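Local coordinates for protein beta-porphyranase A (Bacteroides plebeius, PDB 4AW7) that hydrolyses the sulfated red-seaweed polysaccharide porphyran at beta-D-galactopyranose-(1->4)-alpha-L-galactopyranose-6-sulfate linkages, releasing mainly disaccharides, at residues D169-I174 with K213-R218; D119-G124 with G175-N180; V149-A154 with Q161-L166; M253-S258 with K475-E480; S245-V250 with L301-E306. One frame throughout, in Å; residues are numbered along the deposited sequence. Where two conformers were deposited one is given.

Contact 1. Residues D169-I174 with K213-R218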
# COMPACT_ATOMS: atom_id res chain seq x y z
N ASP A 169 2.76 21.84 -9.56
CA ASP A 169 2.27 22.39 -10.82
C ASP A 169 2.72 21.53 -12.01
O ASP A 169 1.99 21.39 -12.99
CB ASP A 169 2.76 23.83 -10.97
CG ASP A 169 2.05 24.80 -10.08
OD1 ASP A 169 0.96 24.50 -9.54
OD2 ASP A 169 2.60 25.94 -9.93
N PHE A 170 3.91 20.97 -11.93
CA PHE A 170 4.46 20.04 -12.93
C PHE A 170 3.54 18.82 -13.00
O PHE A 170 3.06 18.45 -14.09
CB PHE A 170 5.89 19.72 -12.50
CG PHE A 170 6.72 18.87 -13.43
CD1 PHE A 170 7.49 19.43 -14.42
CD2 PHE A 170 6.84 17.50 -13.22
CE1 PHE A 170 8.33 18.66 -15.19
CE2 PHE A 170 7.68 16.73 -13.95
CZ PHE A 170 8.43 17.31 -14.97
N TYR A 171 3.27 18.21 -11.85
CA TYR A 171 2.31 17.10 -11.81
C TYR A 171 0.95 17.47 -12.44
O TYR A 171 0.38 16.72 -13.25
CB TYR A 171 2.07 16.64 -10.37
CG TYR A 171 2.93 15.50 -9.87
CD1 TYR A 171 2.51 14.18 -10.00
CD2 TYR A 171 4.12 15.70 -9.18
CE1 TYR A 171 3.26 13.14 -9.56
CE2 TYR A 171 4.88 14.64 -8.69
CZ TYR A 171 4.43 13.34 -8.87
OH TYR A 171 5.09 12.23 -8.42
N ALA A 172 0.41 18.62 -12.04
CA ALA A 172 -0.92 19.03 -12.49
C ALA A 172 -0.95 19.19 -14.00
O ALA A 172 -1.89 18.73 -14.65
CB ALA A 172 -1.34 20.36 -11.82
N SER A 173 0.07 19.84 -14.55
CA SER A 173 0.13 20.05 -15.97
C SER A 173 0.17 18.73 -16.73
O SER A 173 -0.45 18.55 -17.78
CB SER A 173 1.33 20.93 -16.32
OG SER A 173 1.39 21.09 -17.72
N ILE A 174 0.92 17.78 -16.21
CA ILE A 174 1.05 16.48 -16.86
C ILE A 174 -0.30 15.79 -16.87
O ILE A 174 -0.74 15.28 -17.91
CB ILE A 174 2.14 15.62 -16.17
CG1 ILE A 174 3.52 16.20 -16.48
CG2 ILE A 174 2.00 14.14 -16.61
CD1 ILE A 174 4.63 15.71 -15.60
N LYS A 213 -2.00 17.58 1.56
CA LYS A 213 -3.22 18.38 1.35
C LYS A 213 -3.03 19.34 0.19
O LYS A 213 -3.90 19.46 -0.68
CB LYS A 213 -3.61 19.15 2.59
CG LYS A 213 -4.96 19.78 2.47
CD LYS A 213 -5.34 20.67 3.67
CE LYS A 213 -6.61 21.45 3.44
NZ LYS A 213 -6.35 22.55 2.50
N MET A 214 -1.86 20.00 0.18
CA MET A 214 -1.57 20.94 -0.88
C MET A 214 -1.54 20.25 -2.24
O MET A 214 -2.10 20.76 -3.22
CB MET A 214 -0.25 21.66 -0.58
CG MET A 214 0.15 22.74 -1.60
SD MET A 214 1.08 22.14 -3.00
CE MET A 214 2.71 21.96 -2.24
N PHE A 215 -0.96 19.04 -2.30
CA PHE A 215 -0.97 18.27 -3.54
C PHE A 215 -2.37 17.95 -4.00
O PHE A 215 -2.72 18.15 -5.19
CB PHE A 215 -0.14 16.99 -3.37
CG PHE A 215 -0.04 16.20 -4.63
CD1 PHE A 215 0.83 16.59 -5.62
CD2 PHE A 215 -0.85 15.08 -4.86
CE1 PHE A 215 0.88 15.92 -6.83
CE2 PHE A 215 -0.79 14.42 -6.07
CZ PHE A 215 0.07 14.85 -7.06
N ILE A 216 -3.19 17.44 -3.09
CA ILE A 216 -4.56 17.12 -3.43
C ILE A 216 -5.31 18.36 -3.91
O ILE A 216 -6.05 18.31 -4.90
CB ILE A 216 -5.28 16.40 -2.28
CG1 ILE A 216 -4.63 15.02 -2.04
CG2 ILE A 216 -6.77 16.23 -2.57
CD1 ILE A 216 -5.10 14.30 -0.78
N ASP A 217 -5.12 19.49 -3.23
CA ASP A 217 -5.82 20.72 -3.61
C ASP A 217 -5.37 21.26 -4.96
O ASP A 217 -6.18 21.72 -5.75
CB ASP A 217 -5.58 21.79 -2.52
CG ASP A 217 -6.32 21.51 -1.25
OD1 ASP A 217 -7.34 20.76 -1.26
OD2 ASP A 217 -5.92 22.10 -0.21
N ARG A 218 -4.08 21.24 -5.23
CA ARG A 218 -3.49 21.97 -6.34
C ARG A 218 -3.30 21.11 -7.60
O ARG A 218 -3.38 21.60 -8.71
CB ARG A 218 -2.17 22.60 -5.89
CG ARG A 218 -1.45 23.53 -6.83
CD ARG A 218 -0.41 24.32 -6.04
NE ARG A 218 0.36 25.18 -6.91
CZ ARG A 218 0.78 26.40 -6.58
NH1 ARG A 218 0.52 26.91 -5.38
NH2 ARG A 218 1.49 27.10 -7.46

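Contact 2. Residues D119-G124 with G175-N180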
# COMPACT_ATOMS: atom_id res chain seq x y z
N ASP A 119 9.03 25.92 -18.11
CA ASP A 119 7.73 26.16 -18.67
C ASP A 119 6.87 24.92 -18.34
O ASP A 119 6.97 23.88 -18.99
CB ASP A 119 7.84 26.41 -20.18
CG ASP A 119 6.48 26.62 -20.87
OD1 ASP A 119 5.43 26.35 -20.30
OD2 ASP A 119 6.49 27.15 -22.03
N VAL A 120 6.05 25.05 -17.33
CA VAL A 120 5.25 23.95 -16.82
C VAL A 120 4.21 23.46 -17.85
O VAL A 120 3.96 22.27 -17.98
CB VAL A 120 4.54 24.41 -15.52
CG1 VAL A 120 3.58 23.45 -15.08
CG2 VAL A 120 5.56 24.68 -14.38
N GLN A 121 3.61 24.38 -18.59
CA GLN A 121 2.66 23.97 -19.63
C GLN A 121 3.37 23.19 -20.74
O GLN A 121 2.89 22.13 -21.15
CB GLN A 121 1.86 25.20 -20.14
CG GLN A 121 0.83 25.71 -19.06
CD GLN A 121 -0.22 24.60 -18.66
OE1 GLN A 121 -0.79 24.04 -19.54
NE2 GLN A 121 -0.43 24.28 -17.39
N ALA A 122 4.56 23.61 -21.16
CA ALA A 122 5.33 22.89 -22.16
C ALA A 122 5.75 21.51 -21.62
O ALA A 122 5.81 20.54 -22.38
CB ALA A 122 6.57 23.67 -22.67
N ALA A 123 6.14 21.44 -20.35
CA ALA A 123 6.54 20.17 -19.76
C ALA A 123 5.37 19.19 -19.83
O ALA A 123 5.55 18.03 -20.19
CB ALA A 123 7.02 20.39 -18.31
N GLY A 124 4.18 19.66 -19.46
CA GLY A 124 2.99 18.83 -19.51
C GLY A 124 2.65 18.41 -20.92
O GLY A 124 2.33 17.24 -21.21
N GLY A 175 -0.96 15.73 -15.71
CA GLY A 175 -2.29 15.10 -15.65
C GLY A 175 -3.27 15.78 -16.62
O GLY A 175 -4.00 15.11 -17.35
N LYS A 176 -3.27 17.10 -16.63
CA LYS A 176 -4.19 17.83 -17.49
C LYS A 176 -3.95 17.49 -18.95
O LYS A 176 -4.92 17.19 -19.72
CB LYS A 176 -4.04 19.32 -17.28
CG LYS A 176 -5.07 20.12 -18.06
CD LYS A 176 -4.88 21.62 -17.84
CE LYS A 176 -3.60 22.12 -18.54
NZ LYS A 176 -3.43 23.62 -18.51
N HIS A 177 -2.70 17.52 -19.37
CA HIS A 177 -2.40 17.29 -20.78
C HIS A 177 -2.64 15.85 -21.22
O HIS A 177 -3.18 15.60 -22.29
CB HIS A 177 -0.97 17.69 -21.10
CG HIS A 177 -0.76 19.18 -21.18
ND1 HIS A 177 -0.51 19.97 -20.08
CD2 HIS A 177 -0.70 20.00 -22.26
CE1 HIS A 177 -0.33 21.22 -20.48
NE2 HIS A 177 -0.43 21.27 -21.80
N ILE A 178 -2.29 14.88 -20.39
CA ILE A 178 -2.54 13.48 -20.70
C ILE A 178 -4.04 13.23 -20.83
O ILE A 178 -4.52 12.59 -21.80
CB ILE A 178 -1.83 12.56 -19.69
CG1 ILE A 178 -0.33 12.58 -19.99
CG2 ILE A 178 -2.42 11.12 -19.78
CD1 ILE A 178 0.53 11.74 -19.07
N HIS A 179 -4.82 13.72 -19.88
CA HIS A 179 -6.26 13.48 -19.91
C HIS A 179 -6.96 14.18 -21.08
O HIS A 179 -8.00 13.70 -21.57
CB HIS A 179 -6.94 13.85 -18.62
CG HIS A 179 -6.49 13.01 -17.46
ND1 HIS A 179 -6.31 13.51 -16.19
CD2 HIS A 179 -6.17 11.69 -17.40
CE1 HIS A 179 -5.92 12.53 -15.39
NE2 HIS A 179 -5.80 11.42 -16.10
N ASN A 180 -6.40 15.29 -21.53
CA ASN A 180 -6.97 16.00 -22.68
C ASN A 180 -6.47 15.49 -24.02
O ASN A 180 -6.83 16.04 -25.06
CB ASN A 180 -6.69 17.51 -22.57
CG ASN A 180 -7.64 18.23 -21.62
OD1 ASN A 180 -8.81 17.85 -21.48
ND2 ASN A 180 -7.16 19.34 -21.04

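Contact 3. Residues V149-A154 with Q161-L166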
# COMPACT_ATOMS: atom_id res chain seq x y z
N VAL A 149 11.16 15.95 -0.62
CA VAL A 149 12.34 15.83 0.21
C VAL A 149 13.56 16.39 -0.52
O VAL A 149 14.57 16.67 0.13
CB VAL A 149 12.54 14.42 0.75
CG1 VAL A 149 11.35 14.00 1.74
CG2 VAL A 149 12.82 13.48 -0.37
N HIS A 150 13.48 16.57 -1.84
CA HIS A 150 14.53 17.17 -2.65
C HIS A 150 14.36 18.67 -2.94
O HIS A 150 15.19 19.23 -3.63
CB HIS A 150 14.69 16.40 -3.98
CG HIS A 150 15.22 15.03 -3.77
ND1 HIS A 150 16.56 14.79 -3.66
CD2 HIS A 150 14.60 13.86 -3.54
CE1 HIS A 150 16.76 13.51 -3.42
NE2 HIS A 150 15.58 12.92 -3.32
N ALA A 151 13.33 19.29 -2.38
CA ALA A 151 13.01 20.67 -2.72
C ALA A 151 14.06 21.69 -2.31
O ALA A 151 14.02 22.83 -2.78
CB ALA A 151 11.66 21.07 -2.15
N ASN A 152 14.97 21.30 -1.44
CA ASN A 152 16.06 22.16 -0.97
C ASN A 152 17.40 21.71 -1.48
O ASN A 152 18.42 22.21 -1.00
CB ASN A 152 16.03 22.27 0.55
CG ASN A 152 14.67 22.63 1.04
OD1 ASN A 152 14.08 23.60 0.52
ND2 ASN A 152 14.06 21.78 1.88
N ASP A 153 17.44 20.83 -2.48
CA ASP A 153 18.72 20.40 -3.05
C ASP A 153 19.44 21.60 -3.67
O ASP A 153 18.83 22.47 -4.30
CB ASP A 153 18.49 19.32 -4.12
CG ASP A 153 18.15 17.95 -3.53
OD1 ASP A 153 17.99 17.84 -2.31
OD2 ASP A 153 18.00 17.00 -4.35
N ALA A 154 20.76 21.62 -3.47
CA ALA A 154 21.58 22.80 -3.82
C ALA A 154 21.49 23.22 -5.27
O ALA A 154 21.62 24.40 -5.61
CB ALA A 154 23.07 22.55 -3.45
N GLN A 161 9.22 25.88 -0.15
CA GLN A 161 7.81 25.89 -0.48
C GLN A 161 7.59 26.23 -1.94
O GLN A 161 6.74 25.63 -2.60
CB GLN A 161 7.06 26.90 0.42
CG GLN A 161 5.52 26.99 0.15
CD GLN A 161 4.77 27.87 1.13
OE1 GLN A 161 5.13 27.98 2.31
NE2 GLN A 161 3.69 28.50 0.65
N ALA A 162 8.30 27.22 -2.48
CA ALA A 162 8.13 27.59 -3.86
C ALA A 162 8.45 26.41 -4.78
O ALA A 162 7.78 26.24 -5.79
CB ALA A 162 9.00 28.84 -4.21
N MET A 163 9.49 25.64 -4.49
CA MET A 163 9.78 24.45 -5.28
C MET A 163 8.76 23.35 -5.07
O MET A 163 8.40 22.69 -6.05
CB MET A 163 11.21 23.95 -5.05
CG MET A 163 11.54 22.70 -5.82
SD MET A 163 11.22 22.77 -7.59
CE MET A 163 12.85 23.14 -8.27
N ARG A 164 8.28 23.14 -3.86
CA ARG A 164 7.18 22.15 -3.69
C ARG A 164 6.00 22.51 -4.56
O ARG A 164 5.42 21.67 -5.24
CB ARG A 164 6.68 22.05 -2.25
CG ARG A 164 7.67 21.40 -1.33
CD ARG A 164 7.17 21.18 0.13
NE ARG A 164 7.04 22.40 0.98
CZ ARG A 164 8.03 23.02 1.65
NH1 ARG A 164 9.29 22.65 1.55
NH2 ARG A 164 7.78 24.12 2.35
N GLU A 165 5.67 23.81 -4.60
CA GLU A 165 4.56 24.27 -5.41
C GLU A 165 4.83 24.08 -6.91
O GLU A 165 3.94 23.67 -7.67
CB GLU A 165 4.21 25.73 -5.09
CG GLU A 165 3.61 25.90 -3.71
CD GLU A 165 3.47 27.32 -3.24
OE1 GLU A 165 3.94 28.23 -3.96
OE2 GLU A 165 2.92 27.52 -2.15
N LEU A 166 6.04 24.36 -7.37
CA LEU A 166 6.43 24.13 -8.76
C LEU A 166 6.33 22.62 -9.10
O LEU A 166 5.82 22.26 -10.18
CB LEU A 166 7.85 24.66 -9.01
CG LEU A 166 8.42 24.46 -10.43
CD1 LEU A 166 7.51 25.18 -11.46
CD2 LEU A 166 9.83 24.96 -10.49

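Contact 4. Residues M253-S258 with K475-E480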
# COMPACT_ATOMS: atom_id res chain seq x y z
N MET A 253 -6.18 8.87 5.80
CA MET A 253 -6.28 10.33 5.70
C MET A 253 -6.42 10.79 4.27
O MET A 253 -7.16 11.72 3.96
CB MET A 253 -5.14 11.03 6.37
CG MET A 253 -5.43 12.49 6.68
SD MET A 253 -4.20 13.18 7.84
CE MET A 253 -5.00 14.76 8.21
N VAL A 254 -5.64 10.15 3.39
CA VAL A 254 -5.73 10.45 1.94
C VAL A 254 -7.16 10.20 1.44
O VAL A 254 -7.74 11.03 0.75
CB VAL A 254 -4.67 9.70 1.13
CG1 VAL A 254 -4.84 9.89 -0.36
CG2 VAL A 254 -3.27 10.08 1.59
N GLU A 255 -7.71 9.04 1.78
CA GLU A 255 -9.08 8.71 1.36
C GLU A 255 -10.09 9.71 1.93
O GLU A 255 -11.00 10.17 1.23
CB GLU A 255 -9.44 7.29 1.82
CG GLU A 255 -8.67 6.19 1.14
CD GLU A 255 -9.03 4.78 1.63
OE1 GLU A 255 -10.00 4.64 2.41
OE2 GLU A 255 -8.40 3.76 1.22
N ALA A 256 -9.96 9.99 3.23
CA ALA A 256 -10.92 10.85 3.91
C ALA A 256 -10.93 12.25 3.31
O ALA A 256 -12.02 12.82 3.10
CB ALA A 256 -10.58 10.89 5.40
N TYR A 257 -9.76 12.81 2.99
CA TYR A 257 -9.74 14.14 2.38
C TYR A 257 -10.19 14.10 0.94
O TYR A 257 -10.90 15.01 0.49
CB TYR A 257 -8.38 14.80 2.55
CG TYR A 257 -8.39 16.24 2.14
CD1 TYR A 257 -9.20 17.15 2.79
CD2 TYR A 257 -7.61 16.69 1.08
CE1 TYR A 257 -9.25 18.47 2.39
CE2 TYR A 257 -7.62 18.01 0.67
CZ TYR A 257 -8.46 18.90 1.32
OH TYR A 257 -8.50 20.25 0.95
N SER A 258 -9.83 13.06 0.21
CA SER A 258 -10.31 12.93 -1.15
C SER A 258 -11.84 12.89 -1.20
O SER A 258 -12.43 13.53 -2.05
CB SER A 258 -9.74 11.69 -1.82
OG SER A 258 -8.34 11.76 -1.91
N LYS A 475 -17.15 1.15 2.98
CA LYS A 475 -16.62 2.19 3.84
C LYS A 475 -17.40 3.47 3.60
O LYS A 475 -17.72 3.80 2.45
CB LYS A 475 -15.13 2.45 3.51
CG LYS A 475 -14.25 1.28 3.90
CD LYS A 475 -12.79 1.54 3.56
CE LYS A 475 -11.92 0.41 3.95
NZ LYS A 475 -10.51 0.73 3.75
N TYR A 476 -17.66 4.18 4.69
CA TYR A 476 -18.42 5.42 4.66
C TYR A 476 -17.57 6.50 5.32
O TYR A 476 -16.98 6.27 6.37
CB TYR A 476 -19.76 5.28 5.35
CG TYR A 476 -20.61 4.22 4.73
CD1 TYR A 476 -21.40 4.51 3.63
CD2 TYR A 476 -20.64 2.94 5.22
CE1 TYR A 476 -22.22 3.57 3.06
CE2 TYR A 476 -21.43 1.95 4.61
CZ TYR A 476 -22.24 2.28 3.55
OH TYR A 476 -23.07 1.36 2.96
N TYR A 477 -17.49 7.63 4.65
CA TYR A 477 -16.59 8.72 4.99
C TYR A 477 -17.41 9.91 5.51
O TYR A 477 -18.50 10.16 5.09
CB TYR A 477 -15.75 9.10 3.78
CG TYR A 477 -14.91 7.95 3.26
CD1 TYR A 477 -15.42 7.02 2.37
CD2 TYR A 477 -13.61 7.78 3.68
CE1 TYR A 477 -14.67 5.97 1.90
CE2 TYR A 477 -12.85 6.70 3.23
CZ TYR A 477 -13.38 5.82 2.34
OH TYR A 477 -12.67 4.74 1.87
N SER A 478 -16.79 10.66 6.39
CA SER A 478 -17.46 11.83 6.98
C SER A 478 -17.12 13.10 6.24
O SER A 478 -16.02 13.24 5.73
CB SER A 478 -17.06 11.92 8.43
OG SER A 478 -17.75 12.99 9.12
N SER A 479 -18.02 14.10 6.27
CA SER A 479 -17.73 15.43 5.79
C SER A 479 -16.75 16.13 6.71
O SER A 479 -16.21 17.16 6.32
CB SER A 479 -19.02 16.27 5.73
OG SER A 479 -19.61 16.39 7.03
N GLU A 480 -16.54 15.60 7.92
CA GLU A 480 -15.64 16.18 8.92
C GLU A 480 -14.36 15.38 9.02
O GLU A 480 -14.42 14.17 9.14
CB GLU A 480 -16.32 16.20 10.29
CG GLU A 480 -17.53 17.10 10.35
CD GLU A 480 -17.13 18.54 10.33
OE1 GLU A 480 -16.32 18.95 11.17
OE2 GLU A 480 -17.61 19.22 9.44
O HOH W 1 -10.15 3.28 4.81
O HOH W 2 -9.72 1.29 1.20
O HOH W 3 -13.49 12.26 5.65

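Contact 5. Residues S245-V250 with L301-E306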
# COMPACT_ATOMS: atom_id res chain seq x y z
N SER A 245 -0.98 0.17 12.52
CA SER A 245 -1.93 1.28 12.65
C SER A 245 -1.46 2.57 12.01
O SER A 245 -2.28 3.36 11.56
CB SER A 245 -2.30 1.52 14.11
OG SER A 245 -1.32 2.28 14.81
N ASN A 246 -0.15 2.84 11.96
CA ASN A 246 0.30 4.10 11.35
C ASN A 246 -0.00 4.13 9.85
O ASN A 246 -0.60 5.08 9.38
CB ASN A 246 1.79 4.33 11.61
CG ASN A 246 2.33 5.49 10.86
OD1 ASN A 246 2.92 5.32 9.78
ND2 ASN A 246 2.09 6.71 11.36
N SER A 247 0.39 3.07 9.12
CA SER A 247 0.11 3.06 7.69
C SER A 247 -1.39 3.11 7.45
O SER A 247 -1.84 3.67 6.45
CB SER A 247 0.74 1.83 7.01
OG SER A 247 0.25 0.60 7.50
N GLU A 248 -2.18 2.45 8.31
CA GLU A 248 -3.62 2.51 8.17
C GLU A 248 -4.15 3.94 8.25
O GLU A 248 -4.99 4.35 7.48
CB GLU A 248 -4.31 1.60 9.20
CG GLU A 248 -3.96 0.09 9.09
CD GLU A 248 -4.65 -0.71 8.00
OE1 GLU A 248 -5.47 -0.16 7.24
OE2 GLU A 248 -4.34 -1.93 7.97
N ALA A 249 -3.64 4.71 9.22
CA ALA A 249 -4.00 6.13 9.37
C ALA A 249 -3.50 6.97 8.21
O ALA A 249 -4.17 7.89 7.78
CB ALA A 249 -3.48 6.72 10.68
N VAL A 250 -2.28 6.70 7.74
CA VAL A 250 -1.70 7.44 6.63
C VAL A 250 -2.61 7.35 5.39
O VAL A 250 -2.92 8.36 4.75
CB VAL A 250 -0.27 6.91 6.33
CG1 VAL A 250 0.19 7.35 4.94
CG2 VAL A 250 0.70 7.40 7.42
N LEU A 301 1.19 -6.08 3.35
CA LEU A 301 0.36 -6.72 2.35
C LEU A 301 -1.07 -6.89 2.82
O LEU A 301 -2.00 -6.67 2.06
CB LEU A 301 0.96 -8.09 1.98
CG LEU A 301 0.20 -8.95 0.99
CD1 LEU A 301 0.12 -8.28 -0.39
CD2 LEU A 301 0.88 -10.32 0.89
N PHE A 302 -1.26 -7.28 4.06
CA PHE A 302 -2.61 -7.57 4.52
C PHE A 302 -3.46 -6.30 4.58
O PHE A 302 -4.65 -6.33 4.21
CB PHE A 302 -2.59 -8.25 5.91
CG PHE A 302 -2.18 -9.71 5.90
CD1 PHE A 302 -0.87 -10.11 5.61
CD2 PHE A 302 -3.09 -10.71 6.20
CE1 PHE A 302 -0.50 -11.43 5.59
CE2 PHE A 302 -2.72 -12.02 6.20
CZ PHE A 302 -1.42 -12.39 5.89
N ASN A 303 -2.87 -5.17 5.00
CA ASN A 303 -3.50 -3.83 4.95
C ASN A 303 -3.96 -3.58 3.53
O ASN A 303 -5.10 -3.22 3.25
CB ASN A 303 -2.41 -2.80 5.44
CG ASN A 303 -2.76 -1.32 5.26
OD1 ASN A 303 -3.71 -0.95 4.55
ND2 ASN A 303 -1.97 -0.43 5.92
N LEU A 304 -3.03 -3.74 2.59
CA LEU A 304 -3.31 -3.36 1.21
C LEU A 304 -4.30 -4.29 0.54
O LEU A 304 -5.08 -3.85 -0.30
CB LEU A 304 -2.00 -3.24 0.42
CG LEU A 304 -0.97 -2.27 0.98
CD1 LEU A 304 0.26 -2.21 0.10
CD2 LEU A 304 -1.57 -0.89 1.24
N MET A 305 -4.33 -5.58 0.90
CA MET A 305 -5.37 -6.49 0.41
C MET A 305 -6.76 -6.00 0.75
O MET A 305 -7.69 -6.09 -0.06
CB MET A 305 -5.14 -7.90 0.93
CG MET A 305 -4.01 -8.61 0.17
SD MET A 305 -3.70 -10.23 0.90
CE MET A 305 -2.74 -10.98 -0.38
N GLU A 306 -6.92 -5.46 1.96
CA GLU A 306 -8.19 -4.92 2.43
C GLU A 306 -8.56 -3.60 1.77
O GLU A 306 -9.66 -3.09 2.04
CB GLU A 306 -8.15 -4.75 3.94
CG GLU A 306 -8.27 -6.05 4.69
CD GLU A 306 -9.64 -6.70 4.52
OE1 GLU A 306 -10.64 -6.06 4.88
OE2 GLU A 306 -9.74 -7.84 4.04
O HOH W 4 -6.64 -1.81 5.31

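Contact 1. Residues D169-I174 with K213-R218
One face of the Tyr171 ring receives the edge of Phe215, whose CE1 stands 3.7 Å from Tyr171 CG, toward the rim of the face. The planes lie at 86°, a T-shaped (edge-to-face) pair. Phe215 can deliver its edge because its CG is anti to the backbone N (chi1 -176°), which swings the ring across to Tyr171. The hydroxyl of Tyr171 is tied to the carbonyl oxygen of Leu144, which anchors the accepting ring. The second pair of flat groups is ionic. Arg218 turns the edge of its guanidinium to the carboxylate of Asp169 and grips it side-on: Arg218 NE bonds Asp169 OD1 at 2.8 Å, and Arg218 NH2 bonds Asp169 OD2 at 2.9 Å. Both oxygens lie close to the guanidinium plane and are met on their syn sides, yet the two planes differ by 32°, a twisted bidentate salt bridge. Beside it, the methyl of Ala172 rests against the carbonyl oxygen of Arg218. The axes of the two short segments pass 10.1 Å apart, the pairing of neighbouring helices around a (beta/alpha)8 barrel, here near substrate-binding Asn145, whose side chain lies about 6 Å from that of Tyr171.

Contact 2. Residues D119-G124 with G175-N180
His177 lies against Gly124 where two neighbouring helices of the (beta/alpha)8 barrel's outer layer, 120-132 and 160-179, pack side by side; the short segments have axes 9.4 Å apart at 41°. The first of these helices starts after Asp119, its N-cap, whose OD1 accepts from Ala122 N at 3.0 Å. The tight half of the contact is an aromatic ring on bare backbone. Gly124 carries no CB on the flank that faces the imidazole, where such an atom would run into His177 ND1, and its carbonyl carbon can therefore come under one face of the ring, with Gly124 C 3.5 Å from His177 CG. The ring's rotation is fixed by a hydrogen bond between His177 ND1 and the carbonyl oxygen of Ser173, one turn earlier in the same helix. Toward solvent the packing gives way to longer polar side chains. Gln121 is exposed; its chain bends at chi2 (-60°), which brings the amide oxygen back over the gap. There Lys176 meets it obliquely, at 104° to the C=O and tilted from the carbonyl plane, in contrast to the close fit of ring on glycine. Two neighbours thus share one oxygen at this rim: Gln121 OE1 accepts a hydrogen bond from Lys176 NZ at 2.9 Å and sits at the edge of the imidazole, 3.0 Å from His177 CE1.

Contact 3. Residues V149-A154 with Q161-L166
The loop that sets Ala151 against Met163 and Arg164 is drawn together by its own shortest polar bond, from His150 ND1 to Asp153 OD2 at 2.7 Å. The carboxylate oxygen lies almost in the imidazole plane and is met on its syn side. The two residues are the first and last of a type I beta turn, and the turn's main-chain bond, Asp153 N to His150 O at 3.0 Å, closes the same four residues. Ala151 is the second of them, and the turn points its methyl at helix 160-179. That methyl touches two methylene groups: Ala151 CB is 4.0 Å from Met163 CG and, in the conformer described, 4.1 Å from Arg164 CG. Alongside, the carbonyl oxygen of Ala151 comes to 3.8 Å from Met163 CB. Met163 has CG anti to the backbone N (chi1 178°), then bends, so the base of its chain does the touching while the sulfur and terminal methyl lead off. Between the two segments the meeting is apolar; the backbone of Ala151 is bonded to Gly160, just before the helical segment. The loop joins strand 136-142 to helix 160-179, and the side chain of Ala151 lies about 10 Å from that of Glu146, the presumed proton donor. Chemically, the division of labour is plain: polar bonds shape the loop, and apolar contact seats it on its helix.

Contact 4. Residues M253-S258 with K475-E480
The hydroxyl of Tyr477 donates a hydrogen bond to Glu255, with OH of Tyr477 2.7 Å from OE1 of Glu255. The donor stands 49° out of the carboxylate plane, while the oxygen lies at the edge of the tyrosine ring. Lys475 engages the same carboxylate through water: its NZ is 4.2 Å from Glu255 OE1, too far for a salt bridge, and two waters fill the step. One links NZ to OE1, the other NZ to OE2, each donating a hydrogen bond to the carboxylate oxygen and accepting one from NZ. The lysine reaches this place with its chain extended beyond CG. Glu255 OE2 also forms a salt bridge with Arg307, so the buried carboxylate is probably kept charged by cations on more than one approach. Farther along, a third water bridges the backbones, donating to Ala256 O at 3.0 Å and to Ser478 O at 2.7 Å. The packing itself is modest. Tyr477 CE2 lies 3.7 Å from Glu255 CB, and Tyr477 CD2 comes within 4.1 Å of Ala256 CA. The arrangement is that of an interdomain seam, in which helix 245-262 on the outside of the catalytic barrel meets strand 469-484 of the accompanying beta-sandwich region.

Contact 5. Residues S245-V250 with L301-E306
Asn303 is where the run from Leu301 to Glu306 meets Ser247 and Glu248. Before it, Leu301 faces elsewhere and packs on Trp365. Asn303 itself has CG anti to the backbone N (chi1 170°), which thrusts its amide at the opposing helix. There the amide lies flat over the carboxylate of Glu248, the planes only 15° apart, with Glu248 OE2 3.2 Å from Asn303 CG. The two side chains come from opposite directions and stack. At one corner of the stack, Glu248 OE1 and Asn303 OD1 are 3.3 Å apart, two acceptors that cannot bond each other. Arg307, just past the segment, resolves this: its NE bonds Asn303 OD1 and its NH2 forms a salt bridge with Glu248 OE1, which Arg508 also reaches. At the other end of the amide, Asn303 ND2 gives a weak hydrogen bond to Ser247 OG, 2.9 Å long but bent to 124°; that hydroxyl is also bonded to the carbonyl oxygen of Gly244. The backbone takes part too, since a water lies 2.8 Å from Glu248 OE1 and 2.9 Å from Asn303 O. Beyond Asn303 the segment leaves the contact, and Glu306 turns to a salt bridge with Arg30. The chemistry suggests that a buried carboxylate is tolerated between helices because arginines probably stabilise its charge, while the amide supplies a flat partner rather than a strong hydrogen bond.

In the fold
Helix 160-179 threads contacts 3, 1 and 2 in turn: the centre of contact 1 lies about 14 Å from that of contact 3 and about 11 Å from that of contact 2. Contacts 1 and 2 are stitched together where Ser173 OG probably bonds Val120 O, 2.8 Å away. Across the barrel exterior, a probable hydrogen bond of 2.5 Å between Asp217 OD1 and Tyr257 OH joins contact 1 to contact 4. Helix 245-262 then carries both contact 4 and contact 5, their centres about 15 Å apart. Relative to the substrate site, the side chains of Tyr171 and Ser247 lie about 8 and about 10 Å from that of His229, whereas contacts 2 and 4 are remote.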